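Local coordinates for protein elongation factor G (Thermus thermophilus, PDB 2DY1) that binds GTP and a magnesium ion and probably acts as a GTPase in translation elongation, at residues A[314-319]-A[362-367]. Numbering follows the deposited sequence.
Sequences DSLQSE and LWQGEK
Gln317 and Trp363 form a single antiparallel bridge, a hydrogen-bonded pair with Gln317 N on Trp363 O at 2.7 Å and Trp363 N on Gln317 O at 3.1 Å. It ties the edge strands of two antiparallel sheets, 314-316 and 361-363, and so helps close the beta-barrel of EF-G domain 2, well away from the nucleotide site. The indole of Trp363 contributes the largest share of any side chain. With CG between its own backbone N and carbonyl carbon (chi1 66°), the ring swings back along the other segment, where CB of Gln317 sits over one face in a CH-pi contact, 3.8 Å from the centroid of the five-membered ring. CG of Gln317 continues over CZ2, and the bent chain then brings NE2 back to Ser318 O. Lys367 CG lies over the opposite indole face, making a sandwich of aliphatic chain, ring and aliphatic chain. Replacing Trp363 by alanine is likely to open a gap between Gln317 CB and Lys367 CG, leaving their aliphatic parts without the ring between them. Beside the bridge, the buried Leu316 and Leu362 meet, CD1 of the first on CB of the second; the two side chains cross at about a right angle, and Val323 also touches Leu362. Ser318 CB presses tightly on Leu362 CD2 at 3.4 Å, its OG being bound to Gly321 O. A polar contact lies on either side of the bridge. At one, NE2 of the extended Gln364 gives a nearly straight bond (162°) to Ser315 O; at the other, Lys367 NZ makes a salt bridge with Glu319 OE2, on its syn lone pair, at 2.8 Å.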
ATOM      1  N   ASP A 314      26.642  20.218  -4.787  1.00 16.02           N
ATOM      2  CA  ASP A 314      27.065  19.043  -4.024  1.00 15.34           C
ATOM      3  C   ASP A 314      26.594  17.759  -4.688  1.00 16.91           C
ATOM      4  O   ASP A 314      25.726  17.779  -5.561  1.00 18.02           O
ATOM      5  CB  ASP A 314      26.510  19.097  -2.600  1.00 14.47           C
ATOM      6  CG  ASP A 314      27.188  20.147  -1.759  1.00 18.04           C
ATOM      7  OD1 ASP A 314      26.784  20.328  -0.595  1.00 15.96           O
ATOM      8  OD2 ASP A 314      28.144  20.786  -2.261  1.00 16.64           O
ATOM      9  N   SER A 315      27.188  16.649  -4.274  1.00 14.69           N
ATOM     10  CA  SER A 315      26.856  15.328  -4.792  1.00 16.33           C
ATOM     11  C   SER A 315      26.623  14.353  -3.647  1.00 18.35           C
ATOM     12  O   SER A 315      27.157  14.524  -2.550  1.00 17.60           O
ATOM     13  CB  SER A 315      28.005  14.773  -5.651  1.00 16.42           C
ATOM     14  OG  SER A 315      28.098  15.433  -6.889  1.00 19.85           O
ATOM     15  N   LEU A 316      25.827  13.317  -3.919  1.00 14.99           N
ATOM     16  CA  LEU A 316      25.551  12.265  -2.955  1.00 16.50           C
ATOM     17  C   LEU A 316      25.881  10.937  -3.623  1.00 15.52           C
ATOM     18  O   LEU A 316      25.697  10.788  -4.832  1.00 17.54           O
ATOM     19  CB  LEU A 316      24.069  12.259  -2.578  1.00 17.50           C
ATOM     20  CG  LEU A 316      23.566  13.457  -1.780  1.00 16.27           C
ATOM     21  CD1 LEU A 316      22.041  13.481  -1.757  1.00 19.16           C
ATOM     22  CD2 LEU A 316      24.133  13.361  -0.369  1.00 16.29           C
ATOM     23  N   GLN A 317      26.372   9.981  -2.838  1.00 14.38           N
ATOM     24  CA  GLN A 317      26.670   8.654  -3.361  1.00 13.61           C
ATOM     25  C   GLN A 317      25.347   7.883  -3.393  1.00 17.34           C
ATOM     26  O   GLN A 317      24.434   8.190  -2.644  1.00 15.40           O
ATOM     27  CB  GLN A 317      27.650   7.933  -2.431  1.00 19.17           C
ATOM     28  CG  GLN A 317      28.110   6.594  -2.964  1.00 34.62           C
ATOM     29  CD  GLN A 317      28.894   6.730  -4.250  1.00 42.74           C
ATOM     30  OE1 GLN A 317      30.092   7.020  -4.230  1.00 47.36           O
ATOM     31  NE2 GLN A 317      28.220   6.542  -5.381  1.00 34.56           N
ATOM     32  N   SER A 318      25.252   6.888  -4.265  1.00 16.63           N
ATOM     33  CA  SER A 318      24.049   6.062  -4.352  1.00 15.95           C
ATOM     34  C   SER A 318      24.476   4.771  -5.000  1.00 20.74           C
ATOM     35  O   SER A 318      25.586   4.684  -5.545  1.00 20.00           O
ATOM     36  CB  SER A 318      22.978   6.708  -5.217  1.00 17.73           C
ATOM     37  OG  SER A 318      23.175   6.435  -6.598  1.00 19.86           O
ATOM     38  N   GLU A 319      23.601   3.776  -4.967  1.00 17.56           N
ATOM     39  CA  GLU A 319      23.941   2.488  -5.561  1.00 20.45           C
ATOM     40  C   GLU A 319      24.150   2.608  -7.068  1.00 24.67           C
ATOM     41  O   GLU A 319      24.757   1.731  -7.686  1.00 27.07           O
ATOM     42  CB  GLU A 319      22.845   1.463  -5.265  1.00 23.29           C
ATOM     43  CG  GLU A 319      22.677   1.129  -3.786  1.00 15.05           C
ATOM     44  CD  GLU A 319      23.860   0.354  -3.198  1.00 20.52           C
ATOM     45  OE1 GLU A 319      24.726  -0.106  -3.971  1.00 26.66           O
ATOM     46  OE2 GLU A 319      23.899   0.191  -1.963  1.00 21.59           O
ATOM     47  N   LEU A 362      20.670   7.679  -0.348  1.00 13.87           N
ATOM     48  CA  LEU A 362      21.763   8.529  -0.807  1.00 13.33           C
ATOM     49  C   LEU A 362      22.576   8.929   0.412  1.00 11.72           C
ATOM     50  O   LEU A 362      22.032   9.147   1.493  1.00 13.81           O
ATOM     51  CB  LEU A 362      21.206   9.771  -1.503  1.00 13.73           C
ATOM     52  CG  LEU A 362      20.174   9.432  -2.581  1.00 23.60           C
ATOM     53  CD1 LEU A 362      19.265  10.629  -2.817  1.00 31.34           C
ATOM     54  CD2 LEU A 362      20.869   9.011  -3.831  1.00 26.88           C
ATOM     55  N   TRP A 363      23.887   9.052   0.247  1.00 11.35           N
ATOM     56  CA  TRP A 363      24.695   9.375   1.406  1.00 11.53           C
ATOM     57  C   TRP A 363      26.042   9.960   1.024  1.00 12.70           C
ATOM     58  O   TRP A 363      26.413   9.994  -0.139  1.00 15.35           O
ATOM     59  CB  TRP A 363      24.978   8.078   2.195  1.00 14.95           C
ATOM     60  CG  TRP A 363      25.859   7.076   1.433  1.00 16.55           C
ATOM     61  CD1 TRP A 363      27.230   6.971   1.481  1.00 17.34           C
ATOM     62  CD2 TRP A 363      25.423   6.093   0.478  1.00 17.10           C
ATOM     63  NE1 TRP A 363      27.668   5.991   0.616  1.00 15.66           N
ATOM     64  CE2 TRP A 363      26.582   5.434  -0.011  1.00 17.93           C
ATOM     65  CE3 TRP A 363      24.169   5.706  -0.010  1.00 17.67           C
ATOM     66  CZ2 TRP A 363      26.520   4.407  -0.965  1.00 21.80           C
ATOM     67  CZ3 TRP A 363      24.107   4.676  -0.965  1.00 21.05           C
ATOM     68  CH2 TRP A 363      25.276   4.042  -1.429  1.00 23.30           C
ATOM     69  N   GLN A 364      26.761  10.398   2.055  1.00 14.59           N
ATOM     70  CA  GLN A 364      28.151  10.811   1.899  1.00 16.67           C
ATOM     71  C   GLN A 364      28.863  10.000   2.983  1.00 16.79           C
ATOM     72  O   GLN A 364      28.262   9.641   3.996  1.00 19.05           O
ATOM     73  CB  GLN A 364      28.355  12.307   2.118  1.00 16.78           C
ATOM     74  CG  GLN A 364      27.952  13.104   0.910  1.00 16.04           C
ATOM     75  CD  GLN A 364      28.303  14.564   1.046  1.00 17.41           C
ATOM     76  OE1 GLN A 364      28.845  14.989   2.070  1.00 17.11           O
ATOM     77  NE2 GLN A 364      27.997  15.341   0.018  1.00 16.92           N
ATOM     78  N   GLY A 365      30.123   9.664   2.750  1.00 21.96           N
ATOM     79  CA  GLY A 365      30.850   8.890   3.741  1.00 21.03           C
ATOM     80  C   GLY A 365      30.497   7.413   3.679  1.00 19.06           C
ATOM     81  O   GLY A 365      30.197   6.874   2.605  1.00 24.19           O
ATOM     82  N   GLU A 366      30.527   6.763   4.838  1.00 22.60           N
ATOM     83  CA  GLU A 366      30.237   5.332   4.936  1.00 23.92           C
ATOM     84  C   GLU A 366      28.771   5.052   4.598  1.00 21.28           C
ATOM     85  O   GLU A 366      27.876   5.699   5.126  1.00 23.42           O
ATOM     86  CB  GLU A 366      30.553   4.839   6.357  1.00 25.76           C
ATOM     87  CG  GLU A 366      30.373   3.356   6.576  1.00 43.43           C
ATOM     88  CD  GLU A 366      31.399   2.501   5.864  1.00 50.24           C
ATOM     89  OE1 GLU A 366      31.042   1.386   5.426  1.00 57.31           O
ATOM     90  OE2 GLU A 366      32.561   2.932   5.756  1.00 61.75           O
ATOM     91  N   LYS A 367      28.538   4.081   3.720  1.00 22.54           N
ATOM     92  CA  LYS A 367      27.173   3.736   3.328  1.00 22.32           C
ATOM     93  C   LYS A 367      26.378   3.221   4.518  1.00 23.41           C
ATOM     94  O   LYS A 367      26.912   2.514   5.376  1.00 22.32           O
ATOM     95  CB  LYS A 367      27.179   2.676   2.217  1.00 22.91           C
ATOM     96  CG  LYS A 367      25.799   2.441   1.605  1.00 31.33           C
ATOM     97  CD  LYS A 367      25.825   1.452   0.445  1.00 31.73           C
ATOM     98  CE  LYS A 367      25.896   0.038   0.932  1.00 23.56           C
ATOM     99  NZ  LYS A 367      25.819  -0.905  -0.205  1.00 19.87           N
TER